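Local coordinates for S-M checkpoint control protein rad4 (Schizosaccharomyces pombe, PDB 4BU0) that acts as a signalling adaptor that binds phosphorylated Crb2 through its first two BRCT domains in the DNA damage checkpoint, and is essential for DNA replication, at residues I12-I17 against T23-K28; T30-A35 against E73-L78; L47-G50 against K56-F59. All blocks are in the same frame, centred on the assembly; numbering follows the deposited sequence.

Contact 1 (I12-I17 against T23-K28); sequences ICCTSI and TEISTK
I25 lies against C14 and I17, joining helix 19-31 to strand 11-15 and the loop that follows it, at the start of the first beta-alpha-beta unit (11-15, 19-31, 35-36) of a BRCT domain. The packed side of this contact is built round one side chain, since all three contacts across it end on I25. Its two branches divide the work. CG2, anti to the backbone N, meets C14 SG at 4.0 Å, whereas CD1, at the end of the other branch, reaches I17 CG2 at 4.1 Å. There the two isoleucines cross at nearly a right angle, methyl against methyl. A looser touch, I12 CG2 to I25 CG2 at 4.4 Å, holds for one of two deposited conformers of I12. The strand alternates: C14 turns toward the helix, while C13 turns away and packs on L47 of the neighbouring strand and on K56 of helix 55-63. T23 and T27 form the solvent side, both exposed. E24 and K28, clear of the strand, lie along the flank that meets P76, I75 and Y79 of helix 74-83. One turn apart, these two form a salt bridge: K28, its side chain extended, brings NZ to 2.8 Å from E24 OE2, at that oxygen's anti lone pair.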
loop_
_atom_site.group_PDB
_atom_site.type_symbol
_atom_site.label_atom_id
_atom_site.label_comp_id
_atom_site.label_asym_id
_atom_site.label_seq_id
_atom_site.Cartn_x
_atom_site.Cartn_y
_atom_site.Cartn_z
ATOM N N ILE A 12 -17.006 6.291 2.024
ATOM C CA ILE A 12 -15.803 5.628 2.524
ATOM C C ILE A 12 -15.971 4.127 2.621
ATOM O O ILE A 12 -17.021 3.625 2.979
ATOM C CB ILE A 12 -15.479 6.276 3.890
ATOM C CG1 ILE A 12 -15.024 7.750 3.659
ATOM C CG2 ILE A 12 -14.452 5.453 4.723
ATOM C CD1 ILE A 12 -15.093 8.635 4.866
ATOM N N CYS A 13 -14.880 3.398 2.293
ATOM C CA CYS A 13 -14.827 1.941 2.334
ATOM C C CYS A 13 -13.489 1.570 2.965
ATOM O O CYS A 13 -12.543 2.345 2.796
ATOM C CB CYS A 13 -14.945 1.412 0.907
ATOM S SG CYS A 13 -15.026 -0.388 0.758
ATOM N N CYS A 14 -13.407 0.431 3.691
ATOM C CA CYS A 14 -12.148 -0.046 4.283
ATOM C C CYS A 14 -11.709 -1.324 3.616
ATOM O O CYS A 14 -12.548 -2.136 3.176
ATOM C CB CYS A 14 -12.282 -0.288 5.787
ATOM S SG CYS A 14 -12.585 1.201 6.762
ATOM N N THR A 15 -10.379 -1.569 3.629
ATOM C CA THR A 15 -9.839 -2.859 3.209
ATOM C C THR A 15 -8.724 -3.222 4.176
ATOM O O THR A 15 -7.853 -2.386 4.464
ATOM C CB THR A 15 -9.423 -2.922 1.733
ATOM O OG1 THR A 15 -9.078 -4.278 1.431
ATOM C CG2 THR A 15 -8.261 -2.003 1.357
ATOM N N SER A 16 -8.766 -4.474 4.713
ATOM C CA SER A 16 -7.768 -4.972 5.666
ATOM C C SER A 16 -7.583 -4.057 6.871
ATOM O O SER A 16 -6.454 -3.754 7.293
ATOM C CB SER A 16 -6.428 -5.216 4.979
ATOM O OG SER A 16 -6.496 -6.423 4.244
ATOM N N ILE A 17 -8.709 -3.627 7.461
ATOM C CA ILE A 17 -8.739 -2.838 8.674
ATOM C C ILE A 17 -9.407 -3.741 9.708
ATOM O O ILE A 17 -10.474 -4.280 9.415
ATOM C CB ILE A 17 -9.458 -1.472 8.504
ATOM C CG1 ILE A 17 -8.779 -0.621 7.377
ATOM C CG2 ILE A 17 -9.479 -0.705 9.829
ATOM C CD1 ILE A 17 -7.345 -0.101 7.712
ATOM N N THR A 23 -14.800 -0.190 13.115
ATOM C CA THR A 23 -15.975 0.309 13.816
ATOM C C THR A 23 -15.764 1.773 14.183
ATOM O O THR A 23 -16.678 2.580 14.002
ATOM C CB THR A 23 -16.236 -0.568 15.050
ATOM O OG1 THR A 23 -16.418 -1.914 14.600
ATOM C CG2 THR A 23 -17.472 -0.129 15.820
ATOM N N GLU A 24 -14.549 2.142 14.641
ATOM C CA GLU A 24 -14.246 3.532 14.997
ATOM C C GLU A 24 -14.390 4.429 13.753
ATOM O O GLU A 24 -15.030 5.485 13.798
ATOM C CB GLU A 24 -12.808 3.626 15.546
ATOM C CG GLU A 24 -12.366 5.046 15.812
ATOM C CD GLU A 24 -10.912 5.235 16.177
ATOM O OE1 GLU A 24 -10.128 4.269 16.041
ATOM O OE2 GLU A 24 -10.550 6.367 16.556
ATOM N N ILE A 25 -13.803 3.971 12.642
ATOM C CA ILE A 25 -13.833 4.724 11.384
ATOM C C ILE A 25 -15.262 4.886 10.880
ATOM O O ILE A 25 -15.635 6.003 10.525
ATOM C CB ILE A 25 -12.929 4.032 10.336
ATOM C CG1 ILE A 25 -11.447 4.279 10.685
ATOM C CG2 ILE A 25 -13.278 4.525 8.891
ATOM C CD1 ILE A 25 -10.460 3.287 9.976
ATOM N N SER A 26 -16.063 3.797 10.847
ATOM C CA SER A 26 -17.417 3.938 10.329
ATOM C C SER A 26 -18.251 4.861 11.232
ATOM O O SER A 26 -18.989 5.719 10.719
ATOM C CB SER A 26 -18.071 2.573 10.172
ATOM O OG SER A 26 -18.029 1.829 11.374
ATOM N N THR A 27 -18.127 4.728 12.574
ATOM C CA THR A 27 -18.879 5.580 13.491
ATOM C C THR A 27 -18.494 7.059 13.309
ATOM O O THR A 27 -19.356 7.913 13.184
ATOM C CB THR A 27 -18.621 5.105 14.928
ATOM O OG1 THR A 27 -19.022 3.725 15.030
ATOM C CG2 THR A 27 -19.320 5.964 15.966
ATOM N N LYS A 28 -17.189 7.347 13.280
ATOM C CA LYS A 28 -16.760 8.733 13.187
ATOM C C LYS A 28 -17.031 9.311 11.802
ATOM O O LYS A 28 -17.435 10.484 11.716
ATOM C CB LYS A 28 -15.279 8.858 13.570
ATOM C CG LYS A 28 -15.059 8.605 15.073
ATOM C CD LYS A 28 -13.579 8.575 15.447
ATOM C CE LYS A 28 -13.495 8.396 16.959
ATOM N NZ LYS A 28 -12.111 8.493 17.473
#

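Contact 2 (T30-A35 against E73-L78); sequences TKLGAA and EWIPVL
The nearest CA atoms are those of L32 and L78, 8.9 Å apart, and it is side chains that meet between them. Segment 30-35 leaves helix 19-31 through a Schellman motif: G33 adopts a positive phi (106°), one that glycine readily takes up, and its N donates to T30 O at 3.0 Å. After it the chain passes A34 and enters edge strand 35-36. Segment 73-78, by contrast, runs into helix 74-83, where L78 N bonds to W74 O at 2.9 Å.

L32 is the residue that spans the gap. Its CB points at the helix, and with chi1 at -80° CG lies beside the backbone N and roughly opposite the carbonyl carbon, which sends the branched end across to the helix. One methyl does the touching: CD1 comes to 4.2 Å from L78 CD2 and to 4.4 Å from I75 CG2. L78 also aims its CB at L32, whereas that of I75 points neither toward nor away from the partner segment, and it is the CG2 branch that reaches over.

In the BRCT fold, this brings the C-terminal end of helix 19-31 against helix 74-83 on one side of the four-stranded parallel sheet. The apolar patch extends beyond the two segments, because L32 also packs on Y79 and W82, while L7 covers both I75 and L78. The other branch of I75 serves a second surface: CD1 sits 3.6 Å above one face of the W74 ring, offset toward the rim. That indole is held by a hydrogen bond from NE1 to L92 O, and its ring meets H46 with the planes about 25° apart.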
loop_
_atom_site.group_PDB
_atom_site.type_symbol
_atom_site.label_atom_id
_atom_site.label_comp_id
_atom_site.label_asym_id
_atom_site.label_seq_id
_atom_site.Cartn_x
_atom_site.Cartn_y
_atom_site.Cartn_z
ATOM N N THR A 30 -19.446 8.496 9.797
ATOM C CA THR A 30 -20.899 8.716 9.698
ATOM C C THR A 30 -21.270 9.991 10.445
ATOM O O THR A 30 -22.065 10.787 9.928
ATOM C CB THR A 30 -21.633 7.500 10.228
ATOM O OG1 THR A 30 -21.288 6.388 9.385
ATOM C CG2 THR A 30 -23.164 7.705 10.237
ATOM N N LYS A 31 -20.678 10.213 11.654
ATOM C CA LYS A 31 -20.999 11.436 12.388
ATOM C C LYS A 31 -20.521 12.666 11.589
ATOM O O LYS A 31 -21.168 13.721 11.627
ATOM C CB LYS A 31 -20.388 11.400 13.803
ATOM C CG LYS A 31 -20.798 12.592 14.663
ATOM C CD LYS A 31 -20.469 12.360 16.126
ATOM C CE LYS A 31 -20.359 13.682 16.840
ATOM N NZ LYS A 31 -19.875 13.518 18.229
ATOM N N LEU A 32 -19.377 12.520 10.862
ATOM C CA LEU A 32 -18.853 13.604 10.042
ATOM C C LEU A 32 -19.701 13.858 8.799
ATOM O O LEU A 32 -19.425 14.825 8.102
ATOM C CB LEU A 32 -17.401 13.276 9.636
ATOM C CG LEU A 32 -16.322 13.559 10.709
ATOM C CD1 LEU A 32 -15.092 12.698 10.484
ATOM C CD2 LEU A 32 -15.915 15.039 10.697
ATOM N N GLY A 33 -20.658 12.986 8.504
ATOM C CA GLY A 33 -21.559 13.196 7.369
ATOM C C GLY A 33 -21.313 12.322 6.163
ATOM O O GLY A 33 -22.016 12.467 5.154
ATOM N N ALA A 34 -20.330 11.425 6.233
ATOM C CA ALA A 34 -20.011 10.558 5.094
ATOM C C ALA A 34 -20.945 9.369 5.036
ATOM O O ALA A 34 -21.597 8.994 6.029
ATOM C CB ALA A 34 -18.580 10.034 5.220
ATOM N N ALA A 35 -20.971 8.720 3.877
ATOM C CA ALA A 35 -21.590 7.420 3.760
ATOM C C ALA A 35 -20.472 6.408 4.036
ATOM O O ALA A 35 -19.302 6.674 3.725
ATOM C CB ALA A 35 -22.165 7.217 2.346
ATOM N N GLU A 73 -5.412 6.393 9.964
ATOM C CA GLU A 73 -5.431 7.509 10.910
ATOM C C GLU A 73 -6.233 8.705 10.388
ATOM O O GLU A 73 -6.540 9.610 11.170
ATOM C CB GLU A 73 -3.991 7.947 11.268
ATOM C CG GLU A 73 -3.345 8.943 10.308
ATOM C CD GLU A 73 -2.048 8.613 9.583
ATOM O OE1 GLU A 73 -1.170 7.960 10.193
ATOM O OE2 GLU A 73 -1.879 9.076 8.427
ATOM N N TRP A 74 -6.556 8.741 9.066
ATOM C CA TRP A 74 -7.250 9.898 8.521
ATOM C C TRP A 74 -8.529 10.284 9.258
ATOM O O TRP A 74 -8.640 11.405 9.759
ATOM C CB TRP A 74 -7.537 9.690 7.025
ATOM C CG TRP A 74 -8.355 10.788 6.424
ATOM C CD1 TRP A 74 -8.152 12.139 6.557
ATOM C CD2 TRP A 74 -9.548 10.628 5.652
ATOM N NE1 TRP A 74 -9.156 12.835 5.900
ATOM C CE2 TRP A 74 -10.015 11.928 5.329
ATOM C CE3 TRP A 74 -10.246 9.507 5.161
ATOM C CZ2 TRP A 74 -11.187 12.136 4.582
ATOM C CZ3 TRP A 74 -11.384 9.721 4.382
ATOM C CH2 TRP A 74 -11.842 11.024 4.116
ATOM N N ILE A 75 -9.486 9.369 9.334
ATOM C CA ILE A 75 -10.777 9.712 9.930
ATOM C C ILE A 75 -10.637 10.047 11.430
ATOM O O ILE A 75 -11.142 11.089 11.845
ATOM C CB ILE A 75 -11.825 8.627 9.661
ATOM C CG1 ILE A 75 -12.267 8.619 8.156
ATOM C CG2 ILE A 75 -13.030 8.770 10.620
ATOM C CD1 ILE A 75 -12.996 9.934 7.674
ATOM N N PRO A 76 -9.919 9.258 12.254
ATOM C CA PRO A 76 -9.773 9.666 13.654
ATOM C C PRO A 76 -9.122 11.037 13.823
ATOM O O PRO A 76 -9.558 11.804 14.684
ATOM C CB PRO A 76 -8.889 8.554 14.232
ATOM C CG PRO A 76 -9.274 7.342 13.425
ATOM C CD PRO A 76 -9.341 7.922 12.018
ATOM N N VAL A 77 -8.108 11.395 12.982
ATOM C CA VAL A 77 -7.460 12.689 13.122
ATOM C C VAL A 77 -8.427 13.825 12.696
ATOM O O VAL A 77 -8.539 14.858 13.382
ATOM C CB VAL A 77 -6.110 12.750 12.357
ATOM C CG1 VAL A 77 -5.548 14.168 12.324
ATOM C CG2 VAL A 77 -5.089 11.795 12.994
ATOM N N LEU A 78 -9.128 13.652 11.564
ATOM C CA LEU A 78 -10.057 14.691 11.133
ATOM C C LEU A 78 -11.211 14.850 12.143
ATOM O O LEU A 78 -11.575 15.983 12.508
ATOM C CB LEU A 78 -10.616 14.303 9.755
ATOM C CG LEU A 78 -11.735 15.187 9.228
ATOM C CD1 LEU A 78 -11.212 16.641 8.972
ATOM C CD2 LEU A 78 -12.288 14.593 7.929
#

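Contact 3 (L47-G50 against K56-F59)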
loop_
_atom_site.group_PDB
_atom_site.type_symbol
_atom_site.label_atom_id
_atom_site.label_comp_id
_atom_site.label_asym_id
_atom_site.label_seq_id
_atom_site.Cartn_x
_atom_site.Cartn_y
_atom_site.Cartn_z
ATOM N N LEU A 47 -10.830 5.000 -0.075
ATOM C CA LEU A 47 -10.626 3.641 0.393
ATOM C C LEU A 47 -9.551 3.691 1.465
ATOM O O LEU A 47 -8.408 4.046 1.180
ATOM C CB LEU A 47 -10.218 2.705 -0.776
ATOM C CG LEU A 47 -9.890 1.272 -0.423
ATOM C CD1 LEU A 47 -11.165 0.486 0.028
ATOM C CD2 LEU A 47 -9.258 0.558 -1.649
ATOM N N ILE A 48 -9.934 3.337 2.697
ATOM C CA ILE A 48 -8.998 3.327 3.821
ATOM C C ILE A 48 -8.390 1.929 3.815
ATOM O O ILE A 48 -9.114 0.947 3.938
ATOM C CB ILE A 48 -9.743 3.687 5.129
ATOM C CG1 ILE A 48 -10.275 5.164 5.029
ATOM C CG2 ILE A 48 -8.784 3.501 6.343
ATOM C CD1 ILE A 48 -11.256 5.493 6.146
ATOM N N ALA A 49 -7.072 1.836 3.610
ATOM C CA ALA A 49 -6.438 0.527 3.430
ATOM C C ALA A 49 -5.384 0.201 4.470
ATOM O O ALA A 49 -4.572 1.067 4.816
ATOM C CB ALA A 49 -5.785 0.499 2.059
ATOM N N GLY A 50 -5.369 -1.070 4.898
ATOM C CA GLY A 50 -4.390 -1.570 5.857
ATOM C C GLY A 50 -3.391 -2.525 5.243
ATOM O O GLY A 50 -2.522 -3.047 5.952
ATOM N N LYS A 56 -10.074 -5.384 -3.050
ATOM C CA LYS A 56 -10.509 -3.975 -3.094
ATOM C C LYS A 56 -9.358 -3.069 -3.495
ATOM O O LYS A 56 -9.507 -2.187 -4.336
ATOM C CB LYS A 56 -11.036 -3.510 -1.732
ATOM C CG LYS A 56 -12.430 -4.039 -1.367
ATOM C CD LYS A 56 -12.808 -3.566 0.033
ATOM C CE LYS A 56 -14.208 -4.035 0.423
ATOM N NZ LYS A 56 -14.462 -3.749 1.864
ATOM N N TYR A 57 -8.175 -3.277 -2.849
ATOM C CA TYR A 57 -7.040 -2.443 -3.190
ATOM C C TYR A 57 -6.648 -2.634 -4.643
ATOM O O TYR A 57 -6.412 -1.665 -5.358
ATOM C CB TYR A 57 -5.854 -2.786 -2.268
ATOM C CG TYR A 57 -4.664 -1.871 -2.445
ATOM C CD1 TYR A 57 -3.799 -2.015 -3.535
ATOM C CD2 TYR A 57 -4.352 -0.911 -1.488
ATOM C CE1 TYR A 57 -2.700 -1.177 -3.699
ATOM C CE2 TYR A 57 -3.236 -0.079 -1.630
ATOM C CZ TYR A 57 -2.392 -0.244 -2.723
ATOM O OH TYR A 57 -1.286 0.568 -2.867
ATOM N N LYS A 58 -6.580 -3.904 -5.083
ATOM C CA LYS A 58 -6.181 -4.174 -6.464
ATOM C C LYS A 58 -7.124 -3.503 -7.472
ATOM O O LYS A 58 -6.667 -2.990 -8.496
ATOM C CB LYS A 58 -6.128 -5.674 -6.722
ATOM C CG LYS A 58 -4.949 -6.365 -6.010
ATOM C CD LYS A 58 -5.016 -7.876 -6.237
ATOM C CE LYS A 58 -3.957 -8.572 -5.412
ATOM N NZ LYS A 58 -4.002 -10.046 -5.628
ATOM N N PHE A 59 -8.456 -3.522 -7.189
ATOM C CA PHE A 59 -9.417 -2.900 -8.096
ATOM C C PHE A 59 -9.190 -1.401 -8.187
ATOM O O PHE A 59 -9.178 -0.834 -9.270
ATOM C CB PHE A 59 -10.856 -3.174 -7.615
ATOM C CG PHE A 59 -11.874 -2.843 -8.683
ATOM C CD1 PHE A 59 -12.331 -1.540 -8.854
ATOM C CD2 PHE A 59 -12.319 -3.822 -9.566
ATOM C CE1 PHE A 59 -13.225 -1.223 -9.891
ATOM C CE2 PHE A 59 -13.223 -3.508 -10.585
ATOM C CZ PHE A 59 -13.654 -2.208 -10.749
#
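L47 and A49 of strand 46-49 face K56 and Y57 of helix 55-63, the opening half of the beta-alpha-beta unit 46-49, 55-63, 68-70 in the first BRCT domain. Both alternate strand residues direct their CB atoms at the helix, but they use different surfaces. L47 holds CG anti to its backbone N (chi1 176°), and a chi2 of 69° turns the methyls to the helix at K56 and Y57. CD2 then rests on main chain rather than on a side chain, 3.8 Å from K56 O and 4.0 Å from Y57 CA. The other methyl, CD1, lies 4.4 Å from K56 CB, a marginal touch. At A49 the partner is a ring: CB approaches Y57 CD2 at 4.1 Å, close to the ring plane, so the tyrosine presents its edge and not a face.

Y57 also carries its first torsion near trans (chi1 -174°), which lays the ring alongside A49. Its hydroxyl takes a hydrogen bond from V177 N, within the second BRCT range, and the side chain packs on A176 there, so the same residue bridges the two repeats. K56 behaves otherwise. Its CB starts toward the strand, yet the fully extended chain leads away from L47 and passes C13 and T15. At its far end K56 NZ is gripped by three hydrogen-bond partners: C14 O, S38 O and the modified side chain of the bound Crb2 phosphopeptide.

All three contacts belong to the first BRCT domain. Contacts 1 and 2 share helix 19-31 and have centres about 9 Å apart; they also meet through a probable backbone bond from I12 N to A35 O, 2.9 Å. Contact 3, its centre about 12 Å from that of contact 1, is reached through the sheet, where C13 O and I48 N lie 2.8 Å apart. I48, on the face of the sheet turned from helix 55-63, ties the contacts together: its CD1 packs on I25 CG2 at 3.5 Å and on I75 CG1 at 3.9 Å, although the centres of contacts 2 and 3 are about 17 Å apart. T15 OG1 and S16 N also bond a modified side chain of the bound peptide, as K56 does, so contacts 1 and 3 converge on the phosphopeptide site.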